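Local coordinates for protein putative branched-chain amino acid aminotransferase IlvE (Streptococcus mutans, PDB 4DQN) that probably catalyses the pyridoxal-phosphate-dependent transfer of the amino group between leucine, isoleucine or valine and 2-oxoglutarate in branched-chain amino acid biosynthesis, at residues Q173-P181 with N192-V202. Residues are numbered along the deposited sequence; the frame is centred on the assembly and turned at random.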
# COMPACT_ATOMS: atom_id res chain seq x y z
N GLN A 173 -15.01 13.90 3.86
CA GLN A 173 -14.76 13.51 5.25
C GLN A 173 -13.29 13.76 5.57
O GLN A 173 -12.43 12.95 5.25
CB GLN A 173 -15.14 12.04 5.49
CG GLN A 173 -15.05 11.57 6.96
CD GLN A 173 -16.11 12.20 7.86
OE1 GLN A 173 -17.19 12.56 7.40
NE2 GLN A 173 -15.79 12.34 9.15
N ASP A 174 -13.02 14.89 6.23
CA ASP A 174 -11.66 15.45 6.32
C ASP A 174 -10.66 14.70 7.20
O ASP A 174 -9.46 15.00 7.16
CB ASP A 174 -11.72 16.92 6.73
CG ASP A 174 -12.21 17.81 5.61
OD1 ASP A 174 -11.47 17.93 4.62
OD2 ASP A 174 -13.33 18.37 5.72
N ASP A 175 -11.12 13.73 7.99
CA ASP A 175 -10.19 12.96 8.83
C ASP A 175 -9.65 11.66 8.18
O ASP A 175 -9.17 10.77 8.89
CB ASP A 175 -10.79 12.67 10.22
CG ASP A 175 -12.19 12.09 10.15
OD1 ASP A 175 -12.87 12.29 9.11
OD2 ASP A 175 -12.63 11.46 11.13
N TYR A 176 -9.72 11.56 6.85
CA TYR A 176 -9.06 10.47 6.11
C TYR A 176 -8.35 10.98 4.85
O TYR A 176 -8.87 11.83 4.13
CB TYR A 176 -10.04 9.34 5.72
CG TYR A 176 -10.77 8.72 6.89
CD1 TYR A 176 -12.06 9.11 7.21
CD2 TYR A 176 -10.16 7.75 7.68
CE1 TYR A 176 -12.73 8.55 8.27
CE2 TYR A 176 -10.83 7.18 8.75
CZ TYR A 176 -12.12 7.59 9.04
OH TYR A 176 -12.81 7.05 10.10
N ASP A 177 -7.14 10.47 4.61
CA ASP A 177 -6.44 10.75 3.35
C ASP A 177 -6.21 9.43 2.62
O ASP A 177 -5.85 8.43 3.24
CB ASP A 177 -5.08 11.42 3.62
CG ASP A 177 -5.20 12.74 4.36
OD1 ASP A 177 -6.07 13.57 3.99
OD2 ASP A 177 -4.41 12.95 5.31
N ARG A 178 -6.39 9.42 1.30
CA ARG A 178 -6.03 8.22 0.55
C ARG A 178 -4.54 8.25 0.17
O ARG A 178 -3.96 7.21 -0.15
CB ARG A 178 -6.92 8.03 -0.69
CG ARG A 178 -6.76 9.06 -1.78
CD ARG A 178 -6.89 8.37 -3.14
NE ARG A 178 -8.02 7.44 -3.16
CZ ARG A 178 -8.10 6.35 -3.92
NH1 ARG A 178 -7.09 6.03 -4.73
NH2 ARG A 178 -9.18 5.57 -3.86
N ALA A 179 -3.93 9.43 0.24
CA ALA A 179 -2.52 9.58 -0.09
C ALA A 179 -1.86 10.76 0.63
O ALA A 179 -2.54 11.72 1.01
CB ALA A 179 -2.35 9.73 -1.59
N ALA A 180 -0.54 10.66 0.81
CA ALA A 180 0.27 11.73 1.41
C ALA A 180 0.58 12.80 0.38
O ALA A 180 0.48 12.54 -0.82
CB ALA A 180 1.55 11.13 1.96
N PRO A 181 0.98 14.02 0.83
CA PRO A 181 1.38 15.06 -0.13
C PRO A 181 2.54 14.64 -1.03
O PRO A 181 2.53 14.95 -2.23
CB PRO A 181 1.80 16.23 0.77
CG PRO A 181 1.00 16.04 2.04
CD PRO A 181 0.92 14.53 2.22
N ASN A 192 -2.72 3.08 -1.91
CA ASN A 192 -3.70 4.17 -1.93
C ASN A 192 -5.09 3.62 -1.69
O ASN A 192 -5.91 4.25 -1.03
CB ASN A 192 -3.69 4.89 -3.28
CG ASN A 192 -2.33 5.46 -3.64
OD1 ASN A 192 -1.47 5.63 -2.77
ND2 ASN A 192 -2.13 5.77 -4.93
N TYR A 193 -5.36 2.44 -2.24
CA TYR A 193 -6.69 1.85 -2.12
C TYR A 193 -6.95 1.29 -0.73
O TYR A 193 -8.06 1.42 -0.19
CB TYR A 193 -6.89 0.79 -3.20
CG TYR A 193 -7.07 1.38 -4.59
CD1 TYR A 193 -5.97 1.78 -5.33
CD2 TYR A 193 -8.33 1.53 -5.15
CE1 TYR A 193 -6.12 2.33 -6.60
CE2 TYR A 193 -8.49 2.07 -6.42
CZ TYR A 193 -7.37 2.47 -7.14
OH TYR A 193 -7.51 3.01 -8.41
N ALA A 194 -5.92 0.68 -0.13
CA ALA A 194 -6.04 0.20 1.25
C ALA A 194 -6.45 1.32 2.21
O ALA A 194 -7.29 1.13 3.10
CB ALA A 194 -4.71 -0.45 1.71
N ALA A 195 -5.82 2.48 2.04
CA ALA A 195 -6.14 3.64 2.86
C ALA A 195 -7.59 4.08 2.67
O ALA A 195 -8.20 4.66 3.58
CB ALA A 195 -5.18 4.78 2.55
N SER A 196 -8.15 3.79 1.50
CA SER A 196 -9.53 4.19 1.17
C SER A 196 -10.61 3.23 1.67
O SER A 196 -11.81 3.55 1.60
CB SER A 196 -9.68 4.36 -0.35
OG SER A 196 -9.86 3.10 -0.97
N LEU A 197 -10.23 2.05 2.17
CA LEU A 197 -11.23 1.06 2.58
C LEU A 197 -12.11 1.55 3.74
O LEU A 197 -13.34 1.48 3.68
CB LEU A 197 -10.57 -0.27 2.96
CG LEU A 197 -9.96 -1.08 1.82
CD1 LEU A 197 -9.14 -2.25 2.36
CD2 LEU A 197 -11.07 -1.58 0.91
N LEU A 198 -11.47 2.07 4.79
CA LEU A 198 -12.22 2.54 5.96
C LEU A 198 -13.09 3.77 5.65
O LEU A 198 -14.28 3.77 5.96
CB LEU A 198 -11.30 2.76 7.17
CG LEU A 198 -11.88 3.25 8.50
CD1 LEU A 198 -13.01 2.34 8.99
CD2 LEU A 198 -10.76 3.33 9.56
N PRO A 199 -12.50 4.83 5.03
CA PRO A 199 -13.39 5.96 4.70
C PRO A 199 -14.52 5.58 3.73
O PRO A 199 -15.62 6.12 3.87
CB PRO A 199 -12.45 6.99 4.05
CG PRO A 199 -11.14 6.26 3.78
CD PRO A 199 -11.08 5.18 4.84
N GLY A 200 -14.24 4.68 2.79
CA GLY A 200 -15.29 4.17 1.93
C GLY A 200 -16.44 3.61 2.76
O GLY A 200 -17.60 3.97 2.55
N LYS A 201 -16.11 2.75 3.71
CA LYS A 201 -17.12 2.14 4.59
C LYS A 201 -17.91 3.21 5.35
O LYS A 201 -19.13 3.12 5.47
CB LYS A 201 -16.45 1.17 5.57
CG LYS A 201 -17.41 0.52 6.58
CD LYS A 201 -16.71 -0.60 7.35
CE LYS A 201 -17.64 -1.29 8.35
NZ LYS A 201 -17.97 -0.41 9.49
N VAL A 202 -17.20 4.21 5.86
CA VAL A 202 -17.83 5.34 6.55
C VAL A 202 -18.84 6.04 5.64
O VAL A 202 -19.98 6.30 6.05
CB VAL A 202 -16.78 6.36 7.04
CG1 VAL A 202 -17.46 7.61 7.63
CG2 VAL A 202 -15.86 5.71 8.08
O HOH W 1 -7.42 6.85 4.99
O HOH W 2 -1.08 6.01 -0.25
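In this class-IV (branched-chain) aminotransferase fold, the loop that leaves strand 168-172 of the mixed sheet runs back along helix 190-205, which follows the predicted cofactor lysine, Lys-188; Tyr-176 and Arg-178 carry the contact. Tyr-176 lays one ring face over Pro-199, with its CG 3.7 Å from Pro-199 CB. With CG anti to the carbonyl carbon (chi1 -57°), the ring slants across the helix toward its C-terminal end, bringing CE2 to 3.9 Å from Leu-198 CD2 and the hydroxyl end to Val-202 CG2. Pro-199 lacks an N-H for the preceding turn, and the helix kinks here.

Arg-178 follows a different route. Its chain bends at chi2 and chi3 and passes Asn-192, whose backbone O lies over one guanidinium face, and NH2 comes within 3.7 Å of Ser-196 CB. The guanidinium end is poised above the Tyr-193 ring in a cation-pi contact, CZ 4.9 Å from the ring centroid and only 6° off the normal. Tyr-193 OH is hydrogen-bonded to Lys-188 NZ, which probably places the arginine in the second shell of the cofactor site; Tyr-56 of the second subunit also meets this tyrosine ring. The Asp-177 carboxylate, by contrast, turns from the helix to the dimer interface, where OD2 accepts a bond from His-182 N of the second subunit.

No direct hydrogen bond joins residues 173-181 to residues 192-202; two waters bridge them. One water lies between Asp-177 O and Ala-195 O, a helix carbonyl beside the proline kink. A second donates to Arg-178 O and, at 2.6 Å, to Asn-192 OD1, while Asn-192 ND2 bonds to Thr-184 O. Next to this bridge Asn-192 makes a bent CA-H...O contact with Arg-178 O (144° at the hydrogen), with Asn-192 CA and Arg-178 O 3.5 Å apart.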